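Local coordinates for protein sortase, SrtB family (Streptococcus pneumoniae PCS8235, PDB 4Y4Q) that is a class B sortase of the type II pilus system, probably a cysteine transpeptidase that cleaves sorting signals and takes part in pilus formation, at residues A[84-89]-A[108-113]; A[118-123]-A[156-161]; A[214-219]-A[236-241]. One frame throughout, in Å; residues are numbered along the deposited sequence.

Contact 1: A[84-89]-A[108-113]; sequences YPLVQA and GAIFLD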
ATOM      1  N   TYR A  84      -3.919   9.205  -4.352  1.00 37.92           N
ATOM      2  CA  TYR A  84      -5.245   8.673  -4.083  1.00 39.75           C
ATOM      3  C   TYR A  84      -5.707   8.933  -2.654  1.00 35.75           C
ATOM      4  O   TYR A  84      -4.903   8.898  -1.712  1.00 30.88           O
ATOM      5  CB  TYR A  84      -5.243   7.152  -4.309  1.00 42.88           C
ATOM      6  CG  TYR A  84      -4.935   6.708  -5.727  1.00 37.87           C
ATOM      7  CD1 TYR A  84      -5.707   7.150  -6.801  1.00 44.62           C
ATOM      8  CD2 TYR A  84      -3.896   5.816  -5.987  1.00 36.34           C
ATOM      9  CE1 TYR A  84      -5.435   6.739  -8.105  1.00 46.16           C
ATOM     10  CE2 TYR A  84      -3.618   5.397  -7.285  1.00 43.94           C
ATOM     11  CZ  TYR A  84      -4.389   5.864  -8.337  1.00 46.10           C
ATOM     12  OH  TYR A  84      -4.116   5.448  -9.622  1.00 53.79           O
ATOM     13  N   PRO A  85      -7.013   9.184  -2.485  1.00 33.10           N
ATOM     14  CA  PRO A  85      -7.595   9.212  -1.141  1.00 33.20           C
ATOM     15  C   PRO A  85      -7.595   7.805  -0.590  1.00 33.12           C
ATOM     16  O   PRO A  85      -7.707   6.853  -1.368  1.00 33.45           O
ATOM     17  CB  PRO A  85      -9.037   9.652  -1.391  1.00 34.10           C
ATOM     18  CG  PRO A  85      -9.327   9.242  -2.807  1.00 34.57           C
ATOM     19  CD  PRO A  85      -8.019   9.413  -3.537  1.00 33.19           C
ATOM     20  N   LEU A  86      -7.466   7.680   0.726  1.00 30.13           N
ATOM     21  CA  LEU A  86      -7.565   6.392   1.392  1.00 29.46           C
ATOM     22  C   LEU A  86      -8.929   6.287   2.053  1.00 32.92           C
ATOM     23  O   LEU A  86      -9.407   7.243   2.671  1.00 35.21           O
ATOM     24  CB  LEU A  86      -6.483   6.276   2.460  1.00 32.28           C
ATOM     25  CG  LEU A  86      -5.060   6.339   1.937  1.00 31.84           C
ATOM     26  CD1 LEU A  86      -4.072   6.292   3.084  1.00 30.00           C
ATOM     27  CD2 LEU A  86      -4.840   5.197   0.966  1.00 37.63           C
ATOM     28  N   VAL A  87      -9.551   5.125   1.920  1.00 34.83           N
ATOM     29  CA  VAL A  87     -10.889   4.884   2.438  1.00 34.47           C
ATOM     30  C   VAL A  87     -10.873   3.496   3.106  1.00 44.47           C
ATOM     31  O   VAL A  87      -9.954   2.703   2.863  1.00 42.21           O
ATOM     32  CB  VAL A  87     -11.911   5.012   1.274  1.00 47.26           C
ATOM     33  CG1 VAL A  87     -13.198   4.288   1.548  1.00 50.87           C
ATOM     34  CG2 VAL A  87     -12.188   6.491   0.971  1.00 48.41           C
ATOM     35  N   GLN A  88     -11.825   3.220   3.993  1.00 46.20           N
ATOM     36  CA  GLN A  88     -11.995   1.876   4.539  1.00 48.15           C
ATOM     37  C   GLN A  88     -13.470   1.526   4.591  1.00 58.57           C
ATOM     38  O   GLN A  88     -14.286   2.322   5.051  1.00 63.48           O
ATOM     39  CB  GLN A  88     -11.389   1.755   5.941  1.00 44.35           C
ATOM     40  CG  GLN A  88     -11.497   0.339   6.531  1.00 41.26           C
ATOM     41  CD  GLN A  88     -10.811   0.213   7.875  1.00 43.86           C
ATOM     42  OE1 GLN A  88     -11.069   0.994   8.792  1.00 51.51           O
ATOM     43  NE2 GLN A  88      -9.929  -0.780   8.004  1.00 40.03           N
ATOM     44  N   ALA A  89     -13.821   0.336   4.120  1.00 66.94           N
ATOM     45  CA  ALA A  89     -15.201  -0.130   4.234  1.00 74.16           C
ATOM     46  C   ALA A  89     -15.314  -1.222   5.289  1.00 82.97           C
ATOM     47  O   ALA A  89     -14.308  -1.669   5.843  1.00 79.44           O
ATOM     48  CB  ALA A  89     -15.699  -0.641   2.896  1.00 73.17           C
ATOM     49  N   GLY A 108     -10.211   8.019  -8.224  1.00 72.68           N
ATOM     50  CA  GLY A 108     -10.032   6.652  -7.761  1.00 64.51           C
ATOM     51  C   GLY A 108      -9.909   6.640  -6.247  1.00 52.94           C
ATOM     52  O   GLY A 108      -9.802   7.695  -5.632  1.00 55.43           O
ATOM     53  N   ALA A 109      -9.927   5.464  -5.633  1.00 47.93           N
ATOM     54  CA  ALA A 109      -9.792   5.384  -4.180  1.00 47.35           C
ATOM     55  C   ALA A 109      -9.131   4.078  -3.768  1.00 45.14           C
ATOM     56  O   ALA A 109      -9.282   3.064  -4.447  1.00 45.41           O
ATOM     57  CB  ALA A 109     -11.152   5.539  -3.498  1.00 35.73           C
ATOM     58  N   ILE A 110      -8.408   4.107  -2.651  1.00 39.02           N
ATOM     59  CA  ILE A 110      -7.662   2.948  -2.176  1.00 35.08           C
ATOM     60  C   ILE A 110      -8.196   2.503  -0.821  1.00 33.96           C
ATOM     61  O   ILE A 110      -8.295   3.322   0.092  1.00 36.29           O
ATOM     62  CB  ILE A 110      -6.177   3.291  -2.071  1.00 40.92           C
ATOM     63  CG1 ILE A 110      -5.540   3.243  -3.458  1.00 42.71           C
ATOM     64  CG2 ILE A 110      -5.457   2.319  -1.181  1.00 46.83           C
ATOM     65  CD1 ILE A 110      -4.075   3.544  -3.422  1.00 45.15           C
ATOM     66  N   PHE A 111      -8.550   1.222  -0.696  1.00 36.35           N
ATOM     67  CA  PHE A 111      -9.236   0.705   0.496  1.00 31.79           C
ATOM     68  C   PHE A 111      -8.308  -0.026   1.462  1.00 31.16           C
ATOM     69  O   PHE A 111      -7.584  -0.943   1.065  1.00 32.59           O
ATOM     70  CB  PHE A 111     -10.314  -0.289   0.086  1.00 35.92           C
ATOM     71  CG  PHE A 111     -11.477   0.328  -0.630  1.00 52.97           C
ATOM     72  CD1 PHE A 111     -11.347   0.807  -1.931  1.00 52.95           C
ATOM     73  CD2 PHE A 111     -12.719   0.405  -0.012  1.00 62.55           C
ATOM     74  CE1 PHE A 111     -12.430   1.365  -2.595  1.00 57.59           C
ATOM     75  CE2 PHE A 111     -13.812   0.961  -0.672  1.00 65.71           C
ATOM     76  CZ  PHE A 111     -13.667   1.442  -1.964  1.00 63.41           C
ATOM     77  N   LEU A 112      -8.344   0.360   2.732  1.00 33.44           N
ATOM     78  CA  LEU A 112      -7.617  -0.369   3.761  1.00 28.95           C
ATOM     79  C   LEU A 112      -8.366  -1.668   3.993  1.00 39.58           C
ATOM     80  O   LEU A 112      -9.598  -1.694   3.926  1.00 35.95           O
ATOM     81  CB  LEU A 112      -7.576   0.416   5.071  1.00 30.60           C
ATOM     82  CG  LEU A 112      -6.500   1.480   5.287  1.00 36.49           C
ATOM     83  CD1 LEU A 112      -6.501   2.543   4.179  1.00 27.29           C
ATOM     84  CD2 LEU A 112      -6.701   2.137   6.650  1.00 33.39           C
ATOM     85  N   ASP A 113      -7.629  -2.746   4.243  1.00 34.05           N
ATOM     86  CA  ASP A 113      -8.254  -4.008   4.628  1.00 34.20           C
ATOM     87  C   ASP A 113      -9.131  -3.734   5.844  1.00 34.47           C
ATOM     88  O   ASP A 113      -8.717  -3.027   6.761  1.00 33.81           O
ATOM     89  CB  ASP A 113      -7.179  -5.036   4.981  1.00 31.08           C
ATOM     90  CG  ASP A 113      -7.725  -6.451   5.044  1.00 49.31           C
ATOM     91  OD1 ASP A 113      -8.460  -6.788   6.015  1.00 35.85           O
ATOM     92  OD2 ASP A 113      -7.414  -7.229   4.109  1.00 33.07           O
TER
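Val87 and Phe111 pair side by side where strands 83-88 and 110-112 run parallel in the sortase beta-barrel. Three backbone bonds join the strands. Ile110 N gives to Pro85 O, Val87 N gives to Ile110 O at 2.9 Å, and Leu112 N gives to Val87 O at 2.8 Å. Val87 O also takes a CA-H...O contact from Phe111 CA. The side chains of Val87 and Phe111 lie on one face of the sheet, with Val87 CG1 4.0 Å from Phe111 CE2. Leu86, Ile110 and Leu112 lie on the other face, where Leu86 CD2 meets Ile110 CG2 at 3.6 Å. Ile127 of strand 124-129 packs on Ile110 and Leu112 from the next strand. At the start of the pairing, Tyr84 crosses Ile110 at about a right angle, and its CD2 is 3.4 Å from Ile110 CD1. Phe138 meets the Tyr84 ring edge-to-face.

Gln88 can be followed outward from its backbone. Its CB lies near Leu112 CB. CG stands anti to the backbone N (chi1 -178°) and passes Leu112 O at 3.8 Å. CD comes near Asp113 O, and OE1 packs on Pro118. NE2 bonds to Asn116 O as well as across the contact. Asp113 O accepts from Gln88 NE2 at 2.8 Å, lying in the amide plane while the nitrogen sits above the carbonyl plane.

Contact 2: A[118-123]-A[156-161]; sequences PKFEDF and GSIYYN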
ATOM      1  N   PRO A 118      -7.478   1.762  11.285  1.00 38.47           N
ATOM      2  CA  PRO A 118      -7.586   2.848  10.303  1.00 44.01           C
ATOM      3  C   PRO A 118      -6.601   3.993  10.550  1.00 45.97           C
ATOM      4  O   PRO A 118      -6.528   4.904   9.721  1.00 40.76           O
ATOM      5  CB  PRO A 118      -9.027   3.346  10.488  1.00 40.71           C
ATOM      6  CG  PRO A 118      -9.343   3.027  11.922  1.00 40.42           C
ATOM      7  CD  PRO A 118      -8.627   1.728  12.210  1.00 42.49           C
ATOM      8  N   LYS A 119      -5.873   3.955  11.665  1.00 46.81           N
ATOM      9  CA  LYS A 119      -4.863   4.971  11.945  1.00 45.11           C
ATOM     10  C   LYS A 119      -3.452   4.427  11.762  1.00 41.80           C
ATOM     11  O   LYS A 119      -2.503   4.957  12.342  1.00 50.52           O
ATOM     12  CB  LYS A 119      -5.021   5.514  13.363  1.00 43.37           C
ATOM     13  CG  LYS A 119      -6.280   6.316  13.594  1.00 48.80           C
ATOM     14  CD  LYS A 119      -6.470   6.598  15.089  1.00 61.32           C
ATOM     15  CE  LYS A 119      -7.619   7.563  15.338  1.00 71.21           C
ATOM     16  NZ  LYS A 119      -8.797   7.230  14.489  1.00 75.76           N
ATOM     17  N   PHE A 120      -3.322   3.374  10.956  1.00 35.47           N
ATOM     18  CA  PHE A 120      -2.021   2.777  10.633  1.00 33.11           C
ATOM     19  C   PHE A 120      -1.163   2.418  11.855  1.00 35.57           C
ATOM     20  O   PHE A 120       0.061   2.546  11.825  1.00 37.12           O
ATOM     21  CB  PHE A 120      -1.249   3.674   9.665  1.00 36.14           C
ATOM     22  CG  PHE A 120      -1.854   3.718   8.293  1.00 37.09           C
ATOM     23  CD1 PHE A 120      -2.949   4.527   8.029  1.00 37.81           C
ATOM     24  CD2 PHE A 120      -1.354   2.921   7.276  1.00 34.61           C
ATOM     25  CE1 PHE A 120      -3.525   4.551   6.768  1.00 36.35           C
ATOM     26  CE2 PHE A 120      -1.928   2.937   6.018  1.00 29.77           C
ATOM     27  CZ  PHE A 120      -3.016   3.759   5.766  1.00 30.01           C
ATOM     28  N   GLU A 121      -1.813   1.967  12.920  1.00 34.67           N
ATOM     29  CA  GLU A 121      -1.110   1.531  14.118  1.00 43.80           C
ATOM     30  C   GLU A 121      -0.540   0.121  13.987  1.00 38.26           C
ATOM     31  O   GLU A 121       0.383  -0.255  14.722  1.00 41.47           O
ATOM     32  CB  GLU A 121      -2.047   1.593  15.327  1.00 48.50           C
ATOM     33  CG  GLU A 121      -2.554   2.994  15.617  1.00 63.33           C
ATOM     34  CD  GLU A 121      -3.292   3.089  16.937  1.00 73.95           C
ATOM     35  OE1 GLU A 121      -3.185   2.143  17.754  1.00 76.20           O
ATOM     36  OE2 GLU A 121      -3.977   4.115  17.148  1.00 76.28           O
ATOM     37  N   ASP A 122      -1.095  -0.661  13.065  1.00 35.05           N
ATOM     38  CA  ASP A 122      -0.715  -2.067  12.931  1.00 32.55           C
ATOM     39  C   ASP A 122       0.665  -2.159  12.295  1.00 35.80           C
ATOM     40  O   ASP A 122       1.102  -1.219  11.623  1.00 31.64           O
ATOM     41  CB  ASP A 122      -1.713  -2.821  12.046  1.00 32.94           C
ATOM     42  CG  ASP A 122      -3.077  -3.002  12.705  1.00 41.07           C
ATOM     43  OD1 ASP A 122      -3.169  -2.891  13.948  1.00 47.16           O
ATOM     44  OD2 ASP A 122      -4.055  -3.270  11.965  1.00 37.70           O
ATOM     45  N   PHE A 123       1.328  -3.297  12.498  1.00 35.74           N
ATOM     46  CA  PHE A 123       2.634  -3.541  11.914  1.00 34.40           C
ATOM     47  C   PHE A 123       2.543  -3.538  10.392  1.00 31.10           C
ATOM     48  O   PHE A 123       3.221  -2.759   9.730  1.00 30.32           O
ATOM     49  CB  PHE A 123       3.222  -4.872  12.401  1.00 40.25           C
ATOM     50  CG  PHE A 123       4.348  -5.368  11.536  1.00 36.61           C
ATOM     51  CD1 PHE A 123       5.585  -4.724  11.546  1.00 38.84           C
ATOM     52  CD2 PHE A 123       4.162  -6.451  10.685  1.00 34.41           C
ATOM     53  CE1 PHE A 123       6.622  -5.168  10.728  1.00 39.09           C
ATOM     54  CE2 PHE A 123       5.193  -6.899   9.868  1.00 38.06           C
ATOM     55  CZ  PHE A 123       6.420  -6.254   9.884  1.00 35.56           C
ATOM     56  N   GLY A 156       7.700   8.646  -1.221  1.00 27.74           N
ATOM     57  CA  GLY A 156       6.336   9.121  -1.319  1.00 30.92           C
ATOM     58  C   GLY A 156       5.929   9.690   0.026  1.00 35.78           C
ATOM     59  O   GLY A 156       6.767   9.863   0.921  1.00 36.55           O
ATOM     60  N   SER A 157       4.649   9.995   0.182  1.00 29.40           N
ATOM     61  CA  SER A 157       4.175  10.488   1.464  1.00 29.60           C
ATOM     62  C   SER A 157       2.803   9.914   1.704  1.00 34.34           C
ATOM     63  O   SER A 157       2.139   9.416   0.775  1.00 29.54           O
ATOM     64  CB  SER A 157       4.091  11.997   1.458  1.00 35.98           C
ATOM     65  OG  SER A 157       3.167  12.394   0.472  1.00 47.15           O
ATOM     66  N   ILE A 158       2.386   9.952   2.960  1.00 36.65           N
ATOM     67  CA  ILE A 158       1.060   9.483   3.300  1.00 32.91           C
ATOM     68  C   ILE A 158       0.507  10.389   4.383  1.00 37.37           C
ATOM     69  O   ILE A 158       1.231  10.807   5.286  1.00 42.68           O
ATOM     70  CB  ILE A 158       1.085   7.998   3.721  1.00 36.31           C
ATOM     71  CG1 ILE A 158      -0.328   7.505   4.053  1.00 31.04           C
ATOM     72  CG2 ILE A 158       2.032   7.776   4.895  1.00 41.21           C
ATOM     73  CD1 ILE A 158      -0.364   6.043   4.445  1.00 29.33           C
ATOM     74  N   TYR A 159      -0.765  10.741   4.259  1.00 42.81           N
ATOM     75  CA  TYR A 159      -1.416  11.540   5.275  1.00 45.28           C
ATOM     76  C   TYR A 159      -2.491  10.681   5.917  1.00 44.61           C
ATOM     77  O   TYR A 159      -3.239   9.990   5.217  1.00 44.59           O
ATOM     78  CB  TYR A 159      -2.029  12.788   4.652  1.00 52.95           C
ATOM     79  CG  TYR A 159      -2.705  13.692   5.655  1.00 62.07           C
ATOM     80  CD1 TYR A 159      -4.005  13.443   6.087  1.00 66.74           C
ATOM     81  CD2 TYR A 159      -2.042  14.791   6.178  1.00 64.22           C
ATOM     82  CE1 TYR A 159      -4.620  14.260   7.015  1.00 69.73           C
ATOM     83  CE2 TYR A 159      -2.656  15.626   7.090  1.00 69.67           C
ATOM     84  CZ  TYR A 159      -3.944  15.359   7.503  1.00 73.43           C
ATOM     85  OH  TYR A 159      -4.547  16.200   8.411  1.00 83.40           O
ATOM     86  N   TYR A 160      -2.546  10.704   7.247  1.00 43.57           N
ATOM     87  CA  TYR A 160      -3.553   9.956   8.001  1.00 41.92           C
ATOM     88  C   TYR A 160      -3.653  10.523   9.412  1.00 46.84           C
ATOM     89  O   TYR A 160      -2.667  11.029   9.955  1.00 47.52           O
ATOM     90  CB  TYR A 160      -3.227   8.452   8.044  1.00 36.97           C
ATOM     91  CG  TYR A 160      -1.979   8.109   8.824  1.00 47.97           C
ATOM     92  CD1 TYR A 160      -2.030   7.887  10.199  1.00 46.68           C
ATOM     93  CD2 TYR A 160      -0.751   8.001   8.188  1.00 47.87           C
ATOM     94  CE1 TYR A 160      -0.892   7.581  10.916  1.00 46.26           C
ATOM     95  CE2 TYR A 160       0.396   7.686   8.898  1.00 49.31           C
ATOM     96  CZ  TYR A 160       0.318   7.481  10.260  1.00 49.71           C
ATOM     97  OH  TYR A 160       1.456   7.174  10.970  1.00 54.70           O
ATOM     98  N   ASN A 161      -4.849  10.446   9.990  1.00 51.54           N
ATOM     99  CA  ASN A 161      -5.091  10.886  11.364  1.00 55.17           C
ATOM    100  C   ASN A 161      -4.577  12.286  11.675  1.00 58.87           C
ATOM    101  O   ASN A 161      -4.140  12.561  12.796  1.00 61.89           O
ATOM    102  CB  ASN A 161      -4.512   9.882  12.371  1.00 62.39           C
ATOM    103  CG  ASN A 161      -5.195   9.962  13.731  1.00 73.29           C
ATOM    104  OD1 ASN A 161      -6.426   9.997  13.820  1.00 75.53           O
ATOM    105  ND2 ASN A 161      -4.398  10.015  14.796  1.00 74.79           N
TER
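Phe120, in the loop between strands 110-112 and 124-129, packs against Ile158 and Tyr160 on strand 155-160 of the sortase beta-barrel. Segment 118-123 has no regular helix or strand. No hydrogen bond crosses between the two segments, and side chains carry most of the contact.

Two CH-pi contacts come first. Ile158 CD1 sits over one face of the Phe120 ring, offset toward the rim, and is 3.7 Å from Phe120 CZ. CG1 of Ile158 is anti to the backbone N (chi1 -179°), which sends CD1 out toward the ring. Phe120 CB in turn lies over the centre of one Tyr160 ring face, 4.1 Å above its plane.

The aromatic pair is oblique. The Phe120 and Tyr160 rings have centroids 5.0 Å apart and planes at 39°. Their nearest atoms are Phe120 CD1 and Tyr160 CG, at 3.8 Å. Leu86 and Ile219 also pack on the buried Phe120 side chain.

The carbonyl oxygen Lys119 O approaches the ring carbon Tyr160 CE1 obliquely, at 3.4 Å. Tyr160 OH is hydrogen-bonded to Arg217 NH1, and the same nitrogen holds Phe120 O. One arginine thus links the tyrosine to the loop backbone. At the exposed end of the contact, the Lys119 side chain runs past Asn161, and its CE comes to 3.1 Å from Asn161 OD1.

Contact 3: A[214-219]-A[236-241]; sequences PSDRII and VAKITD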
ATOM      1  N   PRO A 214      10.409  -5.201  13.450  1.00 65.25           N
ATOM      2  CA  PRO A 214       9.003  -5.299  13.819  1.00 60.20           C
ATOM      3  C   PRO A 214       8.585  -3.918  14.285  1.00 61.56           C
ATOM      4  O   PRO A 214       7.447  -3.504  14.061  1.00 63.27           O
ATOM      5  CB  PRO A 214       9.019  -6.274  14.994  1.00 62.16           C
ATOM      6  CG  PRO A 214      10.205  -7.138  14.739  1.00 60.55           C
ATOM      7  CD  PRO A 214      11.227  -6.249  14.088  1.00 64.38           C
ATOM      8  N   SER A 215       9.502  -3.216  14.942  1.00 62.83           N
ATOM      9  CA  SER A 215       9.162  -1.939  15.570  1.00 64.85           C
ATOM     10  C   SER A 215       8.660  -0.885  14.558  1.00 59.41           C
ATOM     11  O   SER A 215       7.918   0.034  14.920  1.00 58.52           O
ATOM     12  CB  SER A 215      10.349  -1.407  16.376  1.00 67.84           C
ATOM     13  OG  SER A 215      11.563  -1.543  15.656  1.00 74.24           O
ATOM     14  N   ASP A 216       9.052  -1.020  13.293  1.00 54.53           N
ATOM     15  CA  ASP A 216       8.566  -0.116  12.246  1.00 48.79           C
ATOM     16  C   ASP A 216       7.137  -0.471  11.823  1.00 42.04           C
ATOM     17  O   ASP A 216       6.532  -1.413  12.340  1.00 45.58           O
ATOM     18  CB  ASP A 216       9.469  -0.166  11.006  1.00 49.67           C
ATOM     19  CG  ASP A 216      10.932   0.044  11.328  1.00 53.42           C
ATOM     20  OD1 ASP A 216      11.255   0.978  12.094  1.00 54.36           O
ATOM     21  OD2 ASP A 216      11.760  -0.736  10.810  1.00 56.59           O
ATOM     22  N   ARG A 217       6.605   0.291  10.872  1.00 35.93           N
ATOM     23  CA  ARG A 217       5.288   0.011  10.321  1.00 30.24           C
ATOM     24  C   ARG A 217       5.411   0.004   8.812  1.00 34.72           C
ATOM     25  O   ARG A 217       6.110   0.846   8.238  1.00 33.54           O
ATOM     26  CB  ARG A 217       4.284   1.072  10.761  1.00 29.36           C
ATOM     27  CG  ARG A 217       3.885   0.975  12.245  1.00 36.78           C
ATOM     28  CD  ARG A 217       3.043   2.173  12.615  1.00 41.74           C
ATOM     29  NE  ARG A 217       3.769   3.415  12.374  1.00 47.91           N
ATOM     30  CZ  ARG A 217       3.222   4.537  11.909  1.00 52.87           C
ATOM     31  NH1 ARG A 217       1.920   4.587  11.625  1.00 46.10           N
ATOM     32  NH2 ARG A 217       3.983   5.615  11.733  1.00 55.17           N
ATOM     33  N   ILE A 218       4.750  -0.950   8.168  1.00 25.45           N
ATOM     34  CA  ILE A 218       4.800  -1.027   6.715  1.00 27.20           C
ATOM     35  C   ILE A 218       3.419  -1.055   6.074  1.00 26.41           C
ATOM     36  O   ILE A 218       2.392  -1.290   6.737  1.00 28.29           O
ATOM     37  CB  ILE A 218       5.602  -2.233   6.252  1.00 29.37           C
ATOM     38  CG1 ILE A 218       4.852  -3.525   6.562  1.00 24.74           C
ATOM     39  CG2 ILE A 218       6.993  -2.256   6.923  1.00 29.74           C
ATOM     40  CD1 ILE A 218       5.671  -4.714   6.154  1.00 16.94           C
ATOM     41  N   ILE A 219       3.402  -0.803   4.774  1.00 23.41           N
ATOM     42  CA  ILE A 219       2.169  -0.780   4.007  1.00 25.52           C
ATOM     43  C   ILE A 219       2.340  -1.643   2.753  1.00 32.07           C
ATOM     44  O   ILE A 219       3.364  -1.551   2.064  1.00 33.83           O
ATOM     45  CB  ILE A 219       1.853   0.638   3.569  1.00 29.54           C
ATOM     46  CG1 ILE A 219       1.515   1.504   4.780  1.00 34.25           C
ATOM     47  CG2 ILE A 219       0.708   0.651   2.592  1.00 35.39           C
ATOM     48  CD1 ILE A 219       1.329   2.962   4.415  1.00 37.99           C
ATOM     49  N   VAL A 236       5.686  -2.526  -1.525  1.00 27.38           N
ATOM     50  CA  VAL A 236       5.702  -2.429  -0.067  1.00 25.12           C
ATOM     51  C   VAL A 236       6.569  -1.259   0.380  1.00 21.79           C
ATOM     52  O   VAL A 236       7.687  -1.072  -0.110  1.00 25.50           O
ATOM     53  CB  VAL A 236       6.221  -3.717   0.589  1.00 25.42           C
ATOM     54  CG1 VAL A 236       5.819  -3.746   2.055  1.00 23.13           C
ATOM     55  CG2 VAL A 236       5.649  -4.937  -0.115  1.00 24.01           C
ATOM     56  N   ALA A 237       6.053  -0.483   1.319  1.00 27.93           N
ATOM     57  CA  ALA A 237       6.740   0.715   1.780  1.00 25.56           C
ATOM     58  C   ALA A 237       6.823   0.749   3.299  1.00 32.12           C
ATOM     59  O   ALA A 237       5.888   0.302   3.994  1.00 25.10           O
ATOM     60  CB  ALA A 237       6.011   1.932   1.291  1.00 19.70           C
ATOM     61  N   LYS A 238       7.927   1.297   3.804  1.00 26.07           N
ATOM     62  CA  LYS A 238       8.057   1.591   5.229  1.00 24.29           C
ATOM     63  C   LYS A 238       7.507   2.979   5.505  1.00 31.28           C
ATOM     64  O   LYS A 238       7.741   3.915   4.727  1.00 33.21           O
ATOM     65  CB  LYS A 238       9.521   1.566   5.632  1.00 28.58           C
ATOM     66  CG  LYS A 238       9.787   2.035   7.061  1.00 34.92           C
ATOM     67  CD  LYS A 238      11.279   1.937   7.376  1.00 35.80           C
ATOM     68  CE  LYS A 238      11.594   2.421   8.794  1.00 41.86           C
ATOM     69  NZ  LYS A 238      13.049   2.267   9.128  1.00 39.72           N
ATOM     70  N   ILE A 239       6.794   3.136   6.614  1.00 32.86           N
ATOM     71  CA  ILE A 239       6.381   4.473   7.028  1.00 36.23           C
ATOM     72  C   ILE A 239       7.515   5.129   7.822  1.00 36.47           C
ATOM     73  O   ILE A 239       8.070   4.525   8.747  1.00 34.81           O
ATOM     74  CB  ILE A 239       5.091   4.430   7.842  1.00 39.19           C
ATOM     75  CG1 ILE A 239       4.018   3.661   7.064  1.00 37.06           C
ATOM     76  CG2 ILE A 239       4.617   5.842   8.168  1.00 33.47           C
ATOM     77  CD1 ILE A 239       2.673   3.579   7.780  1.00 37.32           C
ATOM     78  N   THR A 240       7.867   6.358   7.447  1.00 29.23           N
ATOM     79  CA  THR A 240       9.019   7.044   8.022  1.00 33.63           C
ATOM     80  C   THR A 240       8.639   8.421   8.546  1.00 46.46           C
ATOM     81  O   THR A 240       7.567   8.940   8.236  1.00 45.25           O
ATOM     82  CB  THR A 240      10.137   7.246   6.962  1.00 48.62           C
ATOM     83  OG1 THR A 240       9.699   8.176   5.965  1.00 51.30           O
ATOM     84  CG2 THR A 240      10.504   5.938   6.285  1.00 38.34           C
ATOM     85  N   ASP A 241       9.530   9.028   9.322  1.00 64.65           N
ATOM     86  CA  ASP A 241       9.326  10.401   9.765  1.00 84.67           C
ATOM     87  C   ASP A 241       9.906  11.347   8.721  1.00 97.99           C
ATOM     88  O   ASP A 241      11.008  11.118   8.222  1.00103.16           O
ATOM     89  CB  ASP A 241       9.996  10.636  11.119  1.00 97.20           C
ATOM     90  CG  ASP A 241       9.753   9.496  12.095  1.00106.35           C
ATOM     91  OD1 ASP A 241       8.694   9.488  12.758  1.00109.24           O
ATOM     92  OD2 ASP A 241      10.624   8.605  12.198  1.00109.41           O
TER
HETATM   93  O   HOH W   1       7.855   2.797  10.586  1.00 47.71           O
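The guanidinium of Arg217 has Ile239 CD1 over one face, 4.0 Å above the plane and offset toward the rim. Its NH2 meets the other branch of the same residue, 3.6 Å from Ile239 CG2. NH1 is held by partners in 118-123 and 156-161, which help fix the flat group. Ile239 CD1 also reaches Ile219, with 3.7 Å to Ile219 CD1. These two side chains cross at about a right angle.

Strands 218-225 and 231-240 form an antiparallel beta hairpin of the sortase barrel, and this contact lies toward its open end. Ile219 and Ala237 make a hydrogen-bonded pair. Ile219 N gives to Ala237 O at 2.8 Å, and Ala237 N gives to Ile219 O. Ile218 and Lys238 follow as a non-hydrogen-bonded pair. Next, Ile239 N points almost straight at Arg217 O, with an N-H...O angle of 178°. Beyond that bond the two segments part. A water accepts from Arg217 N at 2.8 Å and may bridge to Ile239 O, but that second leg is unusually short and therefore doubtful.

Asp216 crosses the extended Lys238 chain, and its CG lies near Lys238 CE. Their charged ends form a long salt bridge. Each has another partner: Asp216 OD2 takes Ser213 N, while Lys238 NZ gives to Ser211 O. Asp216 OD2 and Lys238 NZ are 3.7 Å apart.

Contacts 1, 2 and 3 come in series along the chain, and all reach the same mixed, curled sheet. Contact 2 lies between the others, its centre 12 Å from that of contact 1 and 9 Å from that of contact 3. Contacts 1 and 3 do not touch; their centres are 18 Å apart. On one side, Leu86 of contact 1 packs against Phe120 and Ile158 of contact 2. On the other, Ile158 meets Ile219 of contact 3. Apolar packing therefore runs through the barrel interior from the parallel strand pair to the C-terminal hairpin. The loop at 118-123 connects these parts of the sortase domain, which are distant in sequence.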